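Local atomic coordinates of putative lipase/esterase (Lactobacillus plantarum WCFS1, PDB entry 3BXP), a protein that probably hydrolyses carboxylic esters, as a putative carboxylesterase of the alpha/beta-hydrolase superfamily. Residues Ile39-Gly44 against Gln88-Thr93; Ala124-Val129 against Glu134-Tyr139; Asp159-Phe164 against Ala169-Ile174. All coordinates share one frame; numbering follows the deposited sequence.

Contact 1 (Ile39-Gly44 against Gln88-Thr93); sequences IICPGG and QQLGAT
Ile39 meets the helix through its CG2 methyl, which stands 4.0 Å from CD1 of Leu90. The two side chains cross obliquely. With chi1 at -58°, Ile39 keeps CG1 beside its backbone N and sets CG2 anti to that N, on the side where Leu90 arrives. The same methyl also lies 4.5 Å from CG2 of Thr93, at the far end of the helical segment. Thr93 turns its hydroxyl elsewhere: OG1 donates to Gln89 O over 2.7 Å. Gln89 O also accepts the backbone N of Thr93, and these two donors come from opposite faces of the carbonyl plane. The polar end of Thr93 is thus held within its own helix, and its methyl is left for the sheet.

Two residues on, Cys41 faces the helix and meets the other Leu90 methyl. Its SG is 4.3 Å from CD2 of Leu90, so Leu90 uses one branch for Ile39 and the other for Cys41. The Cys41 side chain also packs against Leu71 and Val123 and touches the residues of a probable nucleophile elbow.

Strand 39-41 runs nearly antiparallel to helix 88-93, at 162°, with 10.8 Å between the axes. Helix 85-99 links the parallel strands 67-72 and 110-116, which flank strand 35-41. This is a beta-alpha-beta crossover of the alpha/beta-hydrolase sheet. Past Cys41 the strand ends, and the loop Pro42-Gly44 moves away from helix 88-93. Glycine-rich loops after this strand supply part of the oxyanion hole in related esterases, and this one may do so too. Here Gly43 N is hydrogen-bonded to Glu54 OE2.

The meeting surface is made of methyl groups and one sulfur, all buried. Such packing is held by shape and the exclusion of water, with no directional bond between strand and helix.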
loop_
_atom_site.group_PDB
_atom_site.type_symbol
_atom_site.label_atom_id
_atom_site.label_comp_id
_atom_site.label_asym_id
_atom_site.label_seq_id
_atom_site.Cartn_x
_atom_site.Cartn_y
_atom_site.Cartn_z
ATOM N N ILE B 39 8.498 20.692 -0.057
ATOM C CA ILE B 39 9.848 20.685 0.538
ATOM C C ILE B 39 10.390 19.263 0.605
ATOM O O ILE B 39 9.794 18.392 1.258
ATOM C CB ILE B 39 9.830 21.218 1.990
ATOM C CG1 ILE B 39 9.270 22.638 2.091
ATOM C CG2 ILE B 39 11.277 21.140 2.608
ATOM C CD1 ILE B 39 9.016 23.061 3.598
ATOM N N ILE B 40 11.506 19.060 -0.067
ATOM C CA ILE B 40 12.083 17.708 -0.283
ATOM C C ILE B 40 13.284 17.517 0.646
ATOM O O ILE B 40 14.264 18.317 0.611
ATOM C CB ILE B 40 12.492 17.482 -1.766
ATOM C CG1 ILE B 40 11.289 17.472 -2.713
ATOM C CG2 ILE B 40 13.274 16.156 -1.884
ATOM C CD1 ILE B 40 11.678 17.632 -4.194
ATOM N N CYS B 41 13.155 16.533 1.555
ATOM C CA CYS B 41 14.239 16.107 2.401
ATOM C C CYS B 41 14.840 14.862 1.727
ATOM O O CYS B 41 14.205 13.844 1.684
ATOM C CB CYS B 41 13.749 15.802 3.826
ATOM S SG CYS B 41 13.245 17.289 4.680
ATOM N N PRO B 42 16.035 14.984 1.132
ATOM C CA PRO B 42 16.641 13.903 0.333
ATOM C C PRO B 42 17.009 12.641 1.127
ATOM O O PRO B 42 17.100 12.665 2.394
ATOM C CB PRO B 42 17.914 14.538 -0.235
ATOM C CG PRO B 42 17.744 16.008 -0.069
ATOM C CD PRO B 42 16.884 16.208 1.134
ATOM N N GLY B 43 17.274 11.557 0.425
ATOM C CA GLY B 43 17.907 10.398 1.100
ATOM C C GLY B 43 19.378 10.579 1.381
ATOM O O GLY B 43 19.879 11.689 1.349
ATOM N N GLY B 44 20.085 9.472 1.695
ATOM C CA GLY B 44 21.490 9.547 1.892
ATOM C C GLY B 44 22.008 8.994 3.212
ATOM O O GLY B 44 23.164 9.210 3.574
ATOM N N GLN B 88 14.532 21.413 13.668
ATOM C CA GLN B 88 14.606 22.891 13.772
ATOM C C GLN B 88 14.840 23.507 12.392
ATOM O O GLN B 88 14.184 24.475 12.007
ATOM C CB GLN B 88 15.662 23.295 14.819
ATOM C CG GLN B 88 15.260 22.824 16.216
ATOM C CD GLN B 88 16.350 22.766 17.291
ATOM O OE1 GLN B 88 17.543 22.758 17.034
ATOM N NE2 GLN B 88 15.901 22.642 18.526
ATOM N N GLN B 89 15.720 22.881 11.605
ATOM C CA GLN B 89 16.013 23.351 10.235
ATOM C C GLN B 89 14.819 23.219 9.298
ATOM O O GLN B 89 14.574 24.078 8.474
ATOM C CB GLN B 89 17.188 22.573 9.663
ATOM C CG GLN B 89 18.503 22.783 10.383
ATOM C CD GLN B 89 19.606 21.797 9.977
ATOM O OE1 GLN B 89 19.362 20.656 9.521
ATOM N NE2 GLN B 89 20.857 22.242 10.167
ATOM N N LEU B 90 14.078 22.138 9.446
ATOM C CA LEU B 90 12.889 21.931 8.633
ATOM C C LEU B 90 11.850 22.999 9.070
ATOM O O LEU B 90 11.224 23.632 8.243
ATOM C CB LEU B 90 12.367 20.525 8.803
ATOM C CG LEU B 90 11.091 20.106 8.071
ATOM C CD1 LEU B 90 11.019 20.632 6.609
ATOM C CD2 LEU B 90 10.933 18.577 8.124
ATOM N N GLY B 91 11.707 23.203 10.373
ATOM C CA GLY B 91 10.874 24.298 10.854
ATOM C C GLY B 91 11.297 25.684 10.354
ATOM O O GLY B 91 10.438 26.531 10.010
ATOM N N ALA B 92 12.606 25.946 10.398
ATOM C CA ALA B 92 13.173 27.197 9.911
ATOM C C ALA B 92 12.936 27.373 8.394
ATOM O O ALA B 92 12.776 28.487 7.914
ATOM C CB ALA B 92 14.659 27.299 10.257
ATOM N N THR B 93 12.906 26.262 7.660
ATOM C CA THR B 93 12.729 26.295 6.191
ATOM C C THR B 93 11.265 26.621 5.858
ATOM O O THR B 93 10.947 27.387 4.899
ATOM C CB THR B 93 13.183 24.951 5.541
ATOM O OG1 THR B 93 14.541 24.666 5.890
ATOM C CG2 THR B 93 13.044 24.992 4.021
#

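Contact 2 (Ala124-Val129 against Glu134-Tyr139); sequences ATYNGV and ELRTRY
The ring of Tyr126 and the guanidinium of Arg136 stand almost perpendicular, with planes 87° apart. Tyr126 OH comes to the guanidinium edge, near its plane, but stays 3.9 Å from NH1. Two waters fill in the link. Water 1 is 2.7 Å from Tyr126 OH and accepts from Arg136 NH2 at 2.8 Å. Water 2 also bonds to Tyr126 OH and accepts from Arg136 NH1 at 2.9 Å. Arg136 has two conformers; the double bridge belongs to the one described, so its permanence is doubtful.

The second ring is Tyr139. Its CD2 meets CG1 of Val129 obliquely, at 3.7 Å. Over the centre of one face lies Arg138 CG, 4.0 Å above the plane. The hydroxyl of Tyr139 is hydrogen-bonded to Asp177 OD2.

Helices 118-129 and 133-138 are two successive helices joined by a short loop, with their segments 113° apart. In this alpha/beta-hydrolase fold, helix 118-129 starts just after the probable nucleophile elbow around Ser117. Tyr126 also meets the ring of His148.

Between the helices Val129 is the residue most deeply covered. Its CG1 lies anti to the backbone N (chi1 173°) and reaches Tyr139 as well as Leu135. The side chains of Val129 and Leu135 cross at about a right angle. Leu135 CB sits 3.6 Å from Val129 O, and its CD1 touches Val129 CG2. Arg136 CG also lies close to Val129 O, at 3.5 Å.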
loop_
_atom_site.group_PDB
_atom_site.type_symbol
_atom_site.label_atom_id
_atom_site.label_comp_id
_atom_site.label_asym_id
_atom_site.label_seq_id
_atom_site.Cartn_x
_atom_site.Cartn_y
_atom_site.Cartn_z
ATOM N N ALA B 124 8.879 12.260 8.709
ATOM C CA ALA B 124 7.943 11.468 9.506
ATOM C C ALA B 124 8.029 11.902 10.952
ATOM O O ALA B 124 7.026 12.091 11.659
ATOM C CB ALA B 124 8.232 9.950 9.320
ATOM N N THR B 125 9.243 12.154 11.403
ATOM C CA THR B 125 9.420 12.606 12.791
ATOM C C THR B 125 8.799 14.016 12.958
ATOM O O THR B 125 8.136 14.303 13.971
ATOM C CB THR B 125 10.904 12.614 13.150
ATOM O OG1 THR B 125 11.416 11.264 13.036
ATOM C CG2 THR B 125 11.156 13.137 14.603
ATOM N N TYR B 126 9.044 14.891 11.982
ATOM C CA TYR B 126 8.473 16.240 11.969
ATOM C C TYR B 126 6.954 16.188 12.049
ATOM O O TYR B 126 6.275 16.976 12.787
ATOM C CB TYR B 126 8.940 17.044 10.743
ATOM C CG TYR B 126 8.667 18.536 10.934
ATOM C CD1 TYR B 126 9.555 19.324 11.659
ATOM C CD2 TYR B 126 7.550 19.133 10.390
ATOM C CE1 TYR B 126 9.320 20.669 11.839
ATOM C CE2 TYR B 126 7.293 20.473 10.600
ATOM C CZ TYR B 126 8.186 21.236 11.300
ATOM O OH TYR B 126 7.886 22.600 11.481
ATOM N N ASN B 127 6.402 15.257 11.294
ATOM C CA ASN B 127 4.954 15.148 11.187
ATOM C C ASN B 127 4.349 14.873 12.572
ATOM O O ASN B 127 3.234 15.328 12.909
ATOM C CB ASN B 127 4.535 14.086 10.162
ATOM C CG ASN B 127 3.105 14.258 9.725
ATOM O OD1 ASN B 127 2.553 15.368 9.795
ATOM N ND2 ASN B 127 2.462 13.169 9.307
ATOM N N GLY B 128 5.101 14.152 13.385
ATOM C CA GLY B 128 4.700 13.834 14.760
ATOM C C GLY B 128 4.927 14.926 15.780
ATOM O O GLY B 128 4.039 15.349 16.484
ATOM N N VAL B 129 6.158 15.375 15.849
ATOM C CA VAL B 129 6.579 16.459 16.729
ATOM C C VAL B 129 5.901 17.818 16.488
ATOM O O VAL B 129 5.485 18.478 17.438
ATOM C CB VAL B 129 8.112 16.653 16.608
ATOM C CG1 VAL B 129 8.590 17.892 17.368
ATOM C CG2 VAL B 129 8.811 15.420 17.118
ATOM N N GLU B 134 3.179 19.993 22.944
ATOM C CA GLU B 134 4.146 19.726 23.996
ATOM C C GLU B 134 5.486 19.465 23.328
ATOM O O GLU B 134 6.513 19.958 23.794
ATOM C CB GLU B 134 3.732 18.516 24.839
ATOM N N LEU B 135 5.468 18.690 22.237
ATOM C CA LEU B 135 6.706 18.351 21.513
ATOM C C LEU B 135 7.289 19.554 20.744
ATOM O O LEU B 135 8.525 19.701 20.653
ATOM C CB LEU B 135 6.506 17.144 20.590
ATOM C CG LEU B 135 6.204 15.814 21.276
ATOM C CD1 LEU B 135 6.310 14.730 20.260
ATOM C CD2 LEU B 135 7.168 15.511 22.457
ATOM N N ARG B 136 6.436 20.419 20.192
ATOM C CA ARG B 136 6.942 21.660 19.590
ATOM C C ARG B 136 7.754 22.462 20.579
ATOM O O ARG B 136 8.783 23.076 20.237
ATOM C CB ARG B 136 5.804 22.534 19.059
ATOM C CG ARG B 136 5.143 21.987 17.816
ATOM C CD ARG B 136 4.379 23.051 17.071
ATOM N NE ARG B 136 5.211 24.181 16.677
ATOM C CZ ARG B 136 5.756 24.331 15.478
ATOM N NH1 ARG B 136 5.581 23.399 14.542
ATOM N NH2 ARG B 136 6.495 25.400 15.220
ATOM N N THR B 137 7.307 22.442 21.832
ATOM C CA THR B 137 7.936 23.277 22.832
ATOM C C THR B 137 9.272 22.658 23.119
ATOM O O THR B 137 10.313 23.305 23.046
ATOM C CB THR B 137 7.121 23.390 24.119
ATOM O OG1 THR B 137 5.962 24.190 23.873
ATOM C CG2 THR B 137 7.952 24.061 25.196
ATOM N N ARG B 138 9.229 21.361 23.355
ATOM C CA ARG B 138 10.417 20.634 23.746
ATOM C C ARG B 138 11.536 20.759 22.732
ATOM O O ARG B 138 12.704 20.738 23.093
ATOM C CB ARG B 138 10.083 19.162 23.930
ATOM C CG ARG B 138 11.266 18.293 24.255
ATOM C CD ARG B 138 10.893 16.825 24.071
ATOM N NE ARG B 138 9.934 16.400 25.078
ATOM C CZ ARG B 138 10.278 16.021 26.301
ATOM N NH1 ARG B 138 11.560 16.012 26.649
ATOM N NH2 ARG B 138 9.346 15.649 27.172
ATOM N N TYR B 139 11.172 20.862 21.449
ATOM C CA TYR B 139 12.169 20.840 20.348
ATOM C C TYR B 139 12.267 22.221 19.706
ATOM O O TYR B 139 12.850 22.416 18.622
ATOM C CB TYR B 139 11.830 19.740 19.320
ATOM C CG TYR B 139 12.067 18.358 19.908
ATOM C CD1 TYR B 139 13.358 17.894 20.178
ATOM C CD2 TYR B 139 11.025 17.536 20.183
ATOM C CE1 TYR B 139 13.576 16.655 20.735
ATOM C CE2 TYR B 139 11.217 16.287 20.728
ATOM C CZ TYR B 139 12.497 15.848 21.016
ATOM O OH TYR B 139 12.702 14.590 21.558
HETATM O O HOH W 1 8.202 24.755 13.043
HETATM O O HOH W 2 5.585 23.678 11.626
#

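Contact 3 (Asp159-Phe164 against Ala169-Ile174); sequences DLTAGF and AARNQI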
loop_
_atom_site.group_PDB
_atom_site.type_symbol
_atom_site.label_atom_id
_atom_site.label_comp_id
_atom_site.label_asym_id
_atom_site.label_seq_id
_atom_site.Cartn_x
_atom_site.Cartn_y
_atom_site.Cartn_z
ATOM N N ASP B 159 12.120 3.825 11.737
ATOM C CA ASP B 159 12.512 3.324 13.085
ATOM C C ASP B 159 13.967 2.906 13.076
ATOM O O ASP B 159 14.371 1.960 12.360
ATOM C CB ASP B 159 11.538 2.231 13.511
ATOM C CG ASP B 159 11.812 1.666 14.899
ATOM O OD1 ASP B 159 12.908 1.857 15.463
ATOM O OD2 ASP B 159 10.896 0.951 15.410
ATOM N N LEU B 160 14.776 3.668 13.822
ATOM C CA LEU B 160 16.227 3.515 13.824
ATOM C C LEU B 160 16.690 2.255 14.529
ATOM O O LEU B 160 17.888 1.998 14.602
ATOM C CB LEU B 160 16.931 4.761 14.425
ATOM C CG LEU B 160 16.664 6.086 13.713
ATOM C CD1 LEU B 160 17.486 7.214 14.370
ATOM C CD2 LEU B 160 16.999 5.986 12.239
ATOM N N THR B 161 15.724 1.468 15.013
ATOM C CA THR B 161 16.003 0.163 15.588
ATOM C C THR B 161 15.604 -0.973 14.654
ATOM O O THR B 161 15.827 -2.127 14.962
ATOM C CB THR B 161 15.279 -0.067 16.917
ATOM O OG1 THR B 161 13.872 -0.251 16.677
ATOM C CG2 THR B 161 15.521 1.095 17.942
ATOM N N ALA B 162 15.045 -0.646 13.500
ATOM C CA ALA B 162 14.421 -1.645 12.616
ATOM C C ALA B 162 15.340 -2.209 11.497
ATOM O O ALA B 162 14.869 -2.832 10.533
ATOM C CB ALA B 162 13.116 -1.077 12.017
ATOM N N GLY B 163 16.646 -1.997 11.607
ATOM C CA GLY B 163 17.576 -2.571 10.636
ATOM C C GLY B 163 18.524 -1.587 9.988
ATOM O O GLY B 163 19.622 -1.964 9.555
ATOM N N PHE B 164 18.075 -0.348 9.836
ATOM C CA PHE B 164 18.960 0.732 9.435
ATOM C C PHE B 164 18.889 1.822 10.462
ATOM O O PHE B 164 17.785 2.332 10.708
ATOM C CB PHE B 164 18.602 1.362 8.073
ATOM C CG PHE B 164 19.506 2.507 7.738
ATOM C CD1 PHE B 164 20.676 2.283 7.045
ATOM C CD2 PHE B 164 19.243 3.791 8.219
ATOM C CE1 PHE B 164 21.559 3.326 6.794
ATOM C CE2 PHE B 164 20.126 4.835 7.974
ATOM C CZ PHE B 164 21.272 4.598 7.263
ATOM N N ALA B 169 25.821 1.924 17.716
ATOM C CA ALA B 169 26.692 3.122 17.772
ATOM C C ALA B 169 26.266 4.078 16.669
ATOM O O ALA B 169 26.237 5.271 16.859
ATOM C CB ALA B 169 28.154 2.763 17.621
ATOM N N ALA B 170 25.881 3.529 15.537
ATOM C CA ALA B 170 25.393 4.358 14.425
ATOM C C ALA B 170 24.079 5.023 14.774
ATOM O O ALA B 170 23.853 6.156 14.390
ATOM C CB ALA B 170 25.239 3.545 13.172
ATOM N N ARG B 171 23.190 4.295 15.446
ATOM C CA ARG B 171 21.878 4.820 15.840
ATOM C C ARG B 171 22.093 5.988 16.773
ATOM O O ARG B 171 21.507 7.008 16.620
ATOM C CB ARG B 171 21.022 3.730 16.516
ATOM C CG ARG B 171 19.717 4.203 17.145
ATOM C CD ARG B 171 19.094 3.080 17.945
ATOM N NE ARG B 171 19.886 2.985 19.155
ATOM C CZ ARG B 171 20.177 1.873 19.812
ATOM N NH1 ARG B 171 19.755 0.695 19.375
ATOM N NH2 ARG B 171 20.925 1.960 20.905
ATOM N N ASN B 172 22.963 5.800 17.765
ATOM C CA ASN B 172 23.247 6.844 18.744
ATOM C C ASN B 172 24.016 8.072 18.196
ATOM O O ASN B 172 23.945 9.167 18.756
ATOM C CB ASN B 172 23.913 6.218 19.982
ATOM C CG ASN B 172 22.888 5.749 21.024
ATOM O OD1 ASN B 172 22.272 6.567 21.727
ATOM N ND2 ASN B 172 22.704 4.434 21.128
ATOM N N GLN B 173 24.729 7.889 17.091
ATOM C CA GLN B 173 25.330 9.002 16.373
ATOM C C GLN B 173 24.267 9.882 15.761
ATOM O O GLN B 173 24.354 11.103 15.820
ATOM C CB GLN B 173 26.269 8.509 15.313
ATOM C CG GLN B 173 27.075 9.666 14.695
ATOM C CD GLN B 173 28.235 10.193 15.556
ATOM O OE1 GLN B 173 28.830 9.462 16.369
ATOM N NE2 GLN B 173 28.612 11.442 15.308
ATOM N N ILE B 174 23.219 9.259 15.227
ATOM C CA ILE B 174 22.124 10.026 14.609
ATOM C C ILE B 174 21.450 10.813 15.712
ATOM O O ILE B 174 21.202 11.990 15.574
ATOM C CB ILE B 174 21.098 9.119 13.871
ATOM C CG1 ILE B 174 21.781 8.383 12.679
ATOM C CG2 ILE B 174 19.833 9.946 13.484
ATOM C CD1 ILE B 174 21.157 7.024 12.275
#
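Leu160 and Ile174 carry the apolar part. They reach toward each other tip to tip, with CD1 of Leu160 3.7 Å from CG2 of Ile174.

The aliphatic part of Arg171 adds a second patch. Its CG lies 3.9 Å from Leu160 CB, and its CD is 3.7 Å from Leu160 O. CD also passes 4.1 Å from Thr161 CG2, and beyond it the bend at chi3 (75°) turns NE and the guanidinium aside. The side chains of Arg171 and Thr161 are oblique to one another. The charged end of Arg171 makes a cation-pi contact with Trp181. With an alanine here, Leu160 CB and Thr161 CG2 would probably lose the CG and CD packing, and Trp181 its cationic partner.

The hydrogen bonds of Thr161 to Asp159 lie within the loop. Asp159 OD1 accepts from Thr161 OG1 at 2.6 Å and from Thr161 N at 2.9 Å, the latter with an N-H...O angle of 157°. Both donors come from the same face of the carboxylate plane. The bond to N makes an Asx turn, set in a type I beta turn from Asp159 to Ala162. Asp159 OD2 forms a salt bridge with Lys212.

This loop follows strand 150-154 and leads into helix 168-174. The polar bonds of Asp159, with that of Ala162 N to Asp159 O, probably hold the turn, and carbon packing seats it on the helix.

Overall arrangement
Contacts 1 and 2 are neighbours, with centres about 14 Å apart. They touch: CD2 of Leu90 packs 3.6 Å from CG of Tyr126, and Gln88 NE2 probably donates to Tyr139 O at 3.1 Å. Helix 85-99 therefore joins the strand of contact 1 to the helix pair of contact 2. Contact 3 stands apart, its centre about 19 Å from each of the others and its nearest atoms about 6 Å from contact 1 and about 7 Å from contact 2. Contact 1 lies beside the probable nucleophile elbow, which leads into helix 118-129 of contact 2. A bound HEPES molecule lies about 9 Å from the Ile174 side chain and about 11 Å from that of Tyr139.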